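Local coordinates for protein hydrolase, NUDIX family (Clostridium perfringens ATCC 13124, PDB 3F6A) that probably hydrolyses the diphosphate bond of nucleoside diphosphates linked to another group, as Nudix-family hydrolases do, at residues A[11-16]-A[122-127]; A[21-24]-A[29-32]; A[102-107]-A[141-146]. One frame throughout, in Å; residues are numbered along the deposited sequence.

In the fold
Contacts 1 and 3 are buried, lie about 8 Å apart between centres and share the central sheet, where strands 7-15 and 98-106 run side by side in parallel. Contact 3 is where helix 138-150 packs on that sheet, through a selenomethionine and a tyrosine-glutamate hydrogen bond. In contact 1 two strands that are not sheet neighbours meet through one indole, by packing alone. Contact 2 is only partly buried: it is the end of the hairpin 18-23/30-36, and backbone hydrogen bonds do most of the work. It touches contact 1, where L21 O accepts from K123 N, whereas contacts 2 and 3 come no closer than about 5 Å between nearest atoms.

Contact 1: residues A[11-16]-A[122-127]; sequences VFIVCK and LKWYSK
W124, which meets C15 and I13, has the polar end of its indole settled by one bond: NE1 is hydrogen-bonded to F110 O, and the ring of F110 also packs edge-to-face with the indole. With its pyrrole side held there, W124 turns its benzo side to strand 7-15. CZ3 does most of the touching, lying 3.5 Å from C15 CB, and CH2 comes almost as near to the same carbon at 3.6 Å. The backbone of the strand takes part too, since I13 O approaches W124 CZ3 obliquely at 3.5 Å. Further along, I13 CG2 brushes W124 CH2 at 4.4 Å, the looser end of the contact.

From C15 CB, which meets the ring obliquely, the thiol reaches out above the six-membered ring. With SG swung opposite the backbone N (chi1 -173°), the sulfur stands above the face of that ring, 24° off its normal. At 5.2 Å from SG to the centroid this is a distant sulfur-aromatic contact, and the methylene CB carries the close packing. V14 points its side chain away from W124, as expected of alternation along a strand.

The backbones themselves stay well apart: the short strand axes approach to 8.6 Å and cross at 63°. Strand 18-23 pairs with both strands, and its L20 also packs on W124, so the indole reaches past it to strand 7-15. No hydrogen bond links the two segments. The pair meets by van der Waals packing alone, while the F110 bond, made outside it, probably helps fix how the indole is turned.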
loop_
_atom_site.group_PDB
_atom_site.type_symbol
_atom_site.label_atom_id
_atom_site.label_comp_id
_atom_site.label_asym_id
_atom_site.label_seq_id
_atom_site.Cartn_x
_atom_site.Cartn_y
_atom_site.Cartn_z
ATOM N N VAL A 11 -10.652 6.141 -4.096
ATOM C CA VAL A 11 -11.393 6.140 -2.847
ATOM C C VAL A 11 -12.846 5.762 -3.064
ATOM O O VAL A 11 -13.545 6.391 -3.854
ATOM C CB VAL A 11 -11.399 7.528 -2.176
ATOM C CG1 VAL A 11 -11.711 7.379 -0.698
ATOM C CG2 VAL A 11 -10.078 8.222 -2.396
ATOM N N PHE A 12 -13.287 4.734 -2.356
ATOM C CA PHE A 12 -14.660 4.286 -2.415
ATOM C C PHE A 12 -15.293 4.865 -1.165
ATOM O O PHE A 12 -14.957 4.478 -0.048
ATOM C CB PHE A 12 -14.706 2.759 -2.419
ATOM C CG PHE A 12 -14.335 2.155 -3.744
ATOM C CD1 PHE A 12 -15.311 1.912 -4.704
ATOM C CD2 PHE A 12 -13.007 1.868 -4.048
ATOM C CE1 PHE A 12 -14.972 1.387 -5.947
ATOM C CE2 PHE A 12 -12.657 1.341 -5.295
ATOM C CZ PHE A 12 -13.636 1.102 -6.244
ATOM N N ILE A 13 -16.207 5.808 -1.364
ATOM C CA ILE A 13 -16.864 6.490 -0.257
ATOM C C ILE A 13 -18.261 5.951 0.008
ATOM O O ILE A 13 -19.090 5.874 -0.897
ATOM C CB ILE A 13 -16.943 8.004 -0.545
ATOM C CG1 ILE A 13 -15.534 8.532 -0.819
ATOM C CG2 ILE A 13 -17.574 8.736 0.630
ATOM C CD1 ILE A 13 -15.479 9.965 -1.288
ATOM N N VAL A 14 -18.513 5.585 1.260
ATOM C CA VAL A 14 -19.801 5.042 1.658
ATOM C C VAL A 14 -20.598 5.983 2.556
ATOM O O VAL A 14 -20.074 6.521 3.527
ATOM C CB VAL A 14 -19.614 3.692 2.404
ATOM C CG1 VAL A 14 -20.943 3.237 3.021
ATOM C CG2 VAL A 14 -19.073 2.639 1.442
ATOM N N CYS A 15 -21.864 6.188 2.215
ATOM C CA CYS A 15 -22.756 7.017 3.021
ATOM C C CYS A 15 -23.898 6.074 3.375
ATOM O O CYS A 15 -24.590 5.568 2.488
ATOM C CB CYS A 15 -23.287 8.215 2.228
ATOM S SG CYS A 15 -24.249 9.375 3.255
ATOM N N LYS A 16 -24.079 5.840 4.672
ATOM C CA LYS A 16 -25.087 4.914 5.183
ATOM C C LYS A 16 -25.044 3.572 4.451
ATOM O O LYS A 16 -24.183 2.746 4.746
ATOM C CB LYS A 16 -26.502 5.520 5.137
ATOM C CG LYS A 16 -26.937 6.100 3.815
ATOM C CD LYS A 16 -28.446 6.273 3.771
ATOM C CE LYS A 16 -29.154 4.938 3.555
ATOM N NZ LYS A 16 -28.876 4.369 2.202
ATOM N N LEU A 122 -22.316 12.075 -10.672
ATOM C CA LEU A 122 -21.988 11.266 -9.507
ATOM C C LEU A 122 -23.233 10.508 -9.071
ATOM O O LEU A 122 -24.311 11.089 -8.958
ATOM C CB LEU A 122 -21.497 12.155 -8.357
ATOM C CG LEU A 122 -20.105 12.798 -8.455
ATOM C CD1 LEU A 122 -20.048 13.770 -9.612
ATOM C CD2 LEU A 122 -19.797 13.512 -7.156
ATOM N N LYS A 123 -23.086 9.211 -8.826
ATOM C CA LYS A 123 -24.220 8.401 -8.417
ATOM C C LYS A 123 -23.909 7.512 -7.225
ATOM O O LYS A 123 -22.786 7.041 -7.068
ATOM C CB LYS A 123 -24.691 7.540 -9.591
ATOM C CG LYS A 123 -25.092 8.352 -10.825
ATOM C CD LYS A 123 -25.779 7.481 -11.865
ATOM C CE LYS A 123 -27.061 6.873 -11.317
ATOM N NZ LYS A 123 -27.738 5.980 -12.306
ATOM N N TRP A 124 -24.910 7.293 -6.379
ATOM C CA TRP A 124 -24.739 6.433 -5.214
ATOM C C TRP A 124 -25.362 5.083 -5.538
ATOM O O TRP A 124 -26.444 5.014 -6.124
ATOM C CB TRP A 124 -25.409 7.040 -3.983
ATOM C CG TRP A 124 -24.749 8.302 -3.498
ATOM C CD1 TRP A 124 -25.054 9.585 -3.859
ATOM C CD2 TRP A 124 -23.679 8.393 -2.556
ATOM N NE1 TRP A 124 -24.239 10.471 -3.192
ATOM C CE2 TRP A 124 -23.385 9.765 -2.386
ATOM C CE3 TRP A 124 -22.937 7.447 -1.832
ATOM C CZ2 TRP A 124 -22.382 10.215 -1.521
ATOM C CZ3 TRP A 124 -21.943 7.894 -0.972
ATOM C CH2 TRP A 124 -21.674 9.267 -0.824
ATOM N N TYR A 125 -24.677 4.010 -5.156
ATOM C CA TYR A 125 -25.160 2.665 -5.442
ATOM C C TYR A 125 -25.358 1.795 -4.213
ATOM O O TYR A 125 -24.524 1.769 -3.305
ATOM C CB TYR A 125 -24.186 1.952 -6.381
ATOM C CG TYR A 125 -24.011 2.615 -7.722
ATOM C CD1 TYR A 125 -24.647 2.113 -8.855
ATOM C CD2 TYR A 125 -23.194 3.739 -7.862
ATOM C CE1 TYR A 125 -24.477 2.712 -10.094
ATOM C CE2 TYR A 125 -23.021 4.344 -9.088
ATOM C CZ TYR A 125 -23.660 3.827 -10.203
ATOM O OH TYR A 125 -23.480 4.427 -11.425
ATOM N N SER A 126 -26.471 1.074 -4.204
ATOM C CA SER A 126 -26.796 0.161 -3.120
ATOM C C SER A 126 -26.118 -1.156 -3.473
ATOM O O SER A 126 -25.703 -1.357 -4.615
ATOM C CB SER A 126 -28.304 -0.063 -3.053
ATOM O OG SER A 126 -28.755 -0.662 -4.256
ATOM N N LYS A 127 -26.003 -2.056 -2.504
ATOM C CA LYS A 127 -25.380 -3.340 -2.788
ATOM C C LYS A 127 -26.219 -4.024 -3.865
ATOM O O LYS A 127 -25.713 -4.834 -4.639
ATOM C CB LYS A 127 -25.307 -4.203 -1.520
ATOM C CG LYS A 127 -24.687 -5.577 -1.742
ATOM C CD LYS A 127 -23.623 -5.927 -0.700
ATOM C CE LYS A 127 -24.182 -6.022 0.714
ATOM N NZ LYS A 127 -24.489 -4.692 1.319
#

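Contact 2: residues A[21-24]-A[29-32]; sequences LHLH and KMLP
M30, present as selenomethionine, folds its side chain across the backbone of the opposite strand and overlaps both L21 and L23. Bends at chi2 and chi3 (-50° and -76°) curl the chain so that SE lies 3.8 Å from L23 CB, while the terminal CE rests 3.6 Å from L21 O. L23 meets it at about a right angle and sends its own CD2 to 3.4 Å from K29 N.

H22 and L31 face each other as an antiparallel hydrogen-bonded pair. L31 O takes two bonds from the same histidine. H22 N gives the shorter, 2.7 Å to L31 O, lying in the carbonyl plane; H22 ND1 adds a second at 3.1 Å, coming from above that plane. This grip limits how the imidazole can rotate and places the proton on ND1. In return L31 N donates to H22 O at 2.9 Å, and H24 N closes the ladder on K29 O at 3.1 Å. Beyond it, L31 CD1 meets the H24 side chain at a slant, near its ND1 and CB.

This is the end of the beta hairpin made by strands 18-23 and 30-36. On its far edge strand 18-23 pairs with strand 122-125, whose Y125 touches L21 and M30, while I140 of helix 138-150 packs against L21, L31 and P32.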
loop_
_atom_site.group_PDB
_atom_site.type_symbol
_atom_site.label_atom_id
_atom_site.label_comp_id
_atom_site.label_asym_id
_atom_site.label_seq_id
_atom_site.Cartn_x
_atom_site.Cartn_y
_atom_site.Cartn_z
ATOM N N LEU A 21 -19.712 6.758 -6.938
ATOM C CA LEU A 21 -18.878 6.597 -8.132
ATOM C C LEU A 21 -19.181 7.785 -9.039
ATOM O O LEU A 21 -20.221 8.418 -8.897
ATOM C CB LEU A 21 -19.227 5.303 -8.880
ATOM C CG LEU A 21 -19.060 3.954 -8.177
ATOM C CD1 LEU A 21 -19.642 2.854 -9.054
ATOM C CD2 LEU A 21 -17.589 3.683 -7.894
ATOM N N HIS A 22 -18.282 8.098 -9.964
ATOM C CA HIS A 22 -18.549 9.188 -10.890
ATOM C C HIS A 22 -18.104 8.799 -12.293
ATOM O O HIS A 22 -17.200 7.983 -12.457
ATOM C CB HIS A 22 -17.897 10.502 -10.407
ATOM C CG HIS A 22 -16.413 10.591 -10.611
ATOM N ND1 HIS A 22 -15.600 9.487 -10.756
ATOM C CD2 HIS A 22 -15.589 11.667 -10.637
ATOM C CE1 HIS A 22 -14.341 9.878 -10.862
ATOM N NE2 HIS A 22 -14.308 11.195 -10.793
ATOM N N LEU A 23 -18.770 9.354 -13.304
ATOM C CA LEU A 23 -18.448 9.053 -14.699
ATOM C C LEU A 23 -17.155 9.766 -15.090
ATOM O O LEU A 23 -17.106 10.990 -15.174
ATOM C CB LEU A 23 -19.594 9.502 -15.621
ATOM C CG LEU A 23 -19.773 8.733 -16.939
ATOM C CD1 LEU A 23 -20.870 9.392 -17.760
ATOM C CD2 LEU A 23 -18.479 8.707 -17.719
ATOM N N HIS A 24 -16.110 8.993 -15.350
ATOM C CA HIS A 24 -14.823 9.575 -15.697
ATOM C C HIS A 24 -14.849 10.611 -16.820
ATOM O O HIS A 24 -14.105 11.587 -16.773
ATOM C CB HIS A 24 -13.819 8.478 -16.055
ATOM C CG HIS A 24 -12.396 8.939 -15.996
ATOM N ND1 HIS A 24 -11.717 9.105 -14.809
ATOM C CD2 HIS A 24 -11.548 9.340 -16.973
ATOM C CE1 HIS A 24 -10.514 9.590 -15.055
ATOM N NE2 HIS A 24 -10.386 9.742 -16.362
ATOM N N LYS A 29 -17.464 5.504 -18.297
ATOM C CA LYS A 29 -17.418 4.405 -17.336
ATOM C C LYS A 29 -17.458 4.955 -15.911
ATOM O O LYS A 29 -16.844 5.984 -15.619
ATOM C CB LYS A 29 -16.135 3.591 -17.520
ATOM C CG LYS A 29 -14.877 4.358 -17.147
ATOM C CD LYS A 29 -13.656 3.461 -17.020
ATOM C CE LYS A 29 -13.156 2.986 -18.369
ATOM N NZ LYS A 29 -11.803 2.376 -18.238
HETATM N N MSE A 30 -18.176 4.271 -15.025
HETATM C CA MSE A 30 -18.268 4.699 -13.633
HETATM C C MSE A 30 -17.016 4.275 -12.860
HETATM O O MSE A 30 -16.581 3.122 -12.949
HETATM C CB MSE A 30 -19.508 4.095 -12.977
HETATM C CG MSE A 30 -20.817 4.559 -13.614
HETATM SE SE MSE A 30 -20.947 6.494 -13.795
HETATM C CE MSE A 30 -21.323 6.924 -11.964
ATOM N N LEU A 31 -16.432 5.210 -12.110
ATOM C CA LEU A 31 -15.230 4.926 -11.329
ATOM C C LEU A 31 -15.266 5.624 -9.974
ATOM O O LEU A 31 -16.026 6.580 -9.768
ATOM C CB LEU A 31 -13.983 5.397 -12.081
ATOM C CG LEU A 31 -13.635 4.760 -13.428
ATOM C CD1 LEU A 31 -12.459 5.509 -14.037
ATOM C CD2 LEU A 31 -13.307 3.277 -13.244
ATOM N N PRO A 32 -14.458 5.141 -9.022
ATOM C CA PRO A 32 -14.447 5.786 -7.711
ATOM C C PRO A 32 -13.684 7.083 -7.884
ATOM O O PRO A 32 -13.047 7.290 -8.919
ATOM C CB PRO A 32 -13.690 4.789 -6.846
ATOM C CG PRO A 32 -12.721 4.177 -7.819
ATOM C CD PRO A 32 -13.600 3.945 -9.030
#

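Contact 3: residues A[102-107]-A[141-146]; sequences VYYATT and LVMATE
Y104 and E146 meet because each side chain leaves its backbone with CG opposite the carbonyl carbon (chi1 near -62° in both), and E146 then runs extended to its carboxylate. The tyrosine, on strand 98-106, thus carries its hydroxyl to helix 138-150, where Y104 OH donates to E146 OE1 at 2.6 Å. The carboxylate oxygen sits at the edge of the ring, in its plane, and takes the bond on its anti side. The two flat groups are turned steeply, their planes 78° apart. OE1 is also hydrogen-bonded to H86 NE2, so two groups grip this one oxygen. The other oxygen, OE2, lies close to D66 OD2 of the second subunit; neighbouring like charges could favour a proton shared or held there.

M143, a selenomethionine one turn back on the helix, fills the space beside the tyrosine. Its CB comes within 3.6 Å of Y104 OH, packing against the hydroxyl. The chain runs out extended at chi2, which carries SE to V102, near both methyls of the valine, 3.9 Å from V102 CG1 and 4.0 Å from V102 CG2. F12 of strand 7-15 touches both M143 and V102, and L69 of the second subunit packs on M143, so the apolar part of the contact continues into the dimer.

The helix crosses the strand at 41°, with the short axes 9.8 Å apart. Y103, on the opposite face of the strand, packs on helix 43-55, which carries the R-E-x-x-E-E core of the Nudix box. A mixed sheet with a helix on each side, one of them the Nudix helix, is the alpha/beta/alpha sandwich of the Nudix fold.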
loop_
_atom_site.group_PDB
_atom_site.type_symbol
_atom_site.label_atom_id
_atom_site.label_comp_id
_atom_site.label_asym_id
_atom_site.label_seq_id
_atom_site.Cartn_x
_atom_site.Cartn_y
_atom_site.Cartn_z
ATOM N N VAL A 102 -5.807 1.865 -3.383
ATOM C CA VAL A 102 -7.234 1.930 -3.094
ATOM C C VAL A 102 -7.586 2.038 -1.621
ATOM O O VAL A 102 -7.139 1.236 -0.809
ATOM C CB VAL A 102 -7.952 0.703 -3.668
ATOM C CG1 VAL A 102 -9.454 0.828 -3.454
ATOM C CG2 VAL A 102 -7.631 0.571 -5.136
ATOM N N TYR A 103 -8.419 3.024 -1.297
ATOM C CA TYR A 103 -8.857 3.265 0.072
ATOM C C TYR A 103 -10.375 3.257 0.150
ATOM O O TYR A 103 -11.058 3.565 -0.830
ATOM C CB TYR A 103 -8.362 4.634 0.550
ATOM C CG TYR A 103 -6.866 4.760 0.671
ATOM C CD1 TYR A 103 -6.237 4.647 1.909
ATOM C CD2 TYR A 103 -6.072 4.996 -0.456
ATOM C CE1 TYR A 103 -4.853 4.766 2.028
ATOM C CE2 TYR A 103 -4.686 5.119 -0.346
ATOM C CZ TYR A 103 -4.089 5.001 0.900
ATOM O OH TYR A 103 -2.726 5.117 1.019
ATOM N N TYR A 104 -10.902 2.901 1.318
ATOM C CA TYR A 104 -12.342 2.904 1.539
ATOM C C TYR A 104 -12.569 3.965 2.609
ATOM O O TYR A 104 -11.736 4.141 3.497
ATOM C CB TYR A 104 -12.842 1.537 2.034
ATOM C CG TYR A 104 -12.650 0.386 1.053
ATOM C CD1 TYR A 104 -12.449 0.621 -0.307
ATOM C CD2 TYR A 104 -12.695 -0.935 1.491
ATOM C CE1 TYR A 104 -12.299 -0.440 -1.212
ATOM C CE2 TYR A 104 -12.547 -2.001 0.601
ATOM C CZ TYR A 104 -12.349 -1.746 -0.749
ATOM O OH TYR A 104 -12.203 -2.804 -1.621
ATOM N N ALA A 105 -13.687 4.675 2.522
ATOM C CA ALA A 105 -13.986 5.728 3.485
ATOM C C ALA A 105 -15.483 5.945 3.645
ATOM O O ALA A 105 -16.290 5.357 2.935
ATOM C CB ALA A 105 -13.333 7.027 3.041
ATOM N N THR A 106 -15.839 6.808 4.589
ATOM C CA THR A 106 -17.230 7.135 4.853
ATOM C C THR A 106 -17.418 8.646 4.751
ATOM O O THR A 106 -16.451 9.403 4.834
ATOM C CB THR A 106 -17.639 6.695 6.272
ATOM O OG1 THR A 106 -16.797 7.351 7.228
ATOM C CG2 THR A 106 -17.499 5.182 6.430
ATOM N N THR A 107 -18.664 9.073 4.560
ATOM C CA THR A 107 -19.009 10.492 4.494
ATOM C C THR A 107 -20.422 10.627 5.078
ATOM O O THR A 107 -21.164 9.648 5.148
ATOM C CB THR A 107 -18.951 11.038 3.047
ATOM O OG1 THR A 107 -18.875 12.470 3.080
ATOM C CG2 THR A 107 -20.164 10.613 2.253
ATOM N N LEU A 141 -16.954 -3.081 -9.381
ATOM C CA LEU A 141 -18.169 -3.597 -8.754
ATOM C C LEU A 141 -17.804 -4.362 -7.499
ATOM O O LEU A 141 -18.505 -4.293 -6.492
ATOM C CB LEU A 141 -18.925 -4.534 -9.701
ATOM C CG LEU A 141 -19.664 -3.905 -10.881
ATOM C CD1 LEU A 141 -20.297 -4.995 -11.736
ATOM C CD2 LEU A 141 -20.731 -2.947 -10.362
ATOM N N VAL A 142 -16.697 -5.093 -7.559
ATOM C CA VAL A 142 -16.248 -5.877 -6.415
ATOM C C VAL A 142 -15.781 -5.002 -5.255
ATOM O O VAL A 142 -16.191 -5.208 -4.112
ATOM C CB VAL A 142 -15.097 -6.821 -6.813
ATOM C CG1 VAL A 142 -14.492 -7.457 -5.588
ATOM C CG2 VAL A 142 -15.617 -7.894 -7.756
HETATM N N MSE A 143 -14.927 -4.024 -5.542
HETATM C CA MSE A 143 -14.429 -3.158 -4.481
HETATM C C MSE A 143 -15.512 -2.286 -3.860
HETATM O O MSE A 143 -15.491 -2.023 -2.658
HETATM C CB MSE A 143 -13.273 -2.301 -4.998
HETATM C CG MSE A 143 -12.043 -3.144 -5.356
HETATM SE SE MSE A 143 -10.452 -2.137 -5.758
HETATM C CE MSE A 143 -10.931 -1.535 -7.510
ATOM N N ALA A 144 -16.473 -1.858 -4.665
ATOM C CA ALA A 144 -17.563 -1.034 -4.158
ATOM C C ALA A 144 -18.389 -1.877 -3.189
ATOM O O ALA A 144 -18.878 -1.386 -2.172
ATOM C CB ALA A 144 -18.432 -0.541 -5.317
ATOM N N THR A 145 -18.520 -3.161 -3.509
ATOM C CA THR A 145 -19.268 -4.086 -2.669
ATOM C C THR A 145 -18.501 -4.359 -1.380
ATOM O O THR A 145 -19.095 -4.429 -0.303
ATOM C CB THR A 145 -19.529 -5.404 -3.412
ATOM O OG1 THR A 145 -20.278 -5.127 -4.602
ATOM C CG2 THR A 145 -20.315 -6.371 -2.541
ATOM N N GLU A 146 -17.183 -4.509 -1.485
ATOM C CA GLU A 146 -16.373 -4.739 -0.297
ATOM C C GLU A 146 -16.477 -3.509 0.599
ATOM O O GLU A 146 -16.610 -3.624 1.814
ATOM C CB GLU A 146 -14.902 -4.959 -0.655
ATOM C CG GLU A 146 -14.627 -6.153 -1.546
ATOM C CD GLU A 146 -13.143 -6.396 -1.720
ATOM O OE1 GLU A 146 -12.355 -5.444 -1.509
ATOM O OE2 GLU A 146 -12.763 -7.532 -2.076
#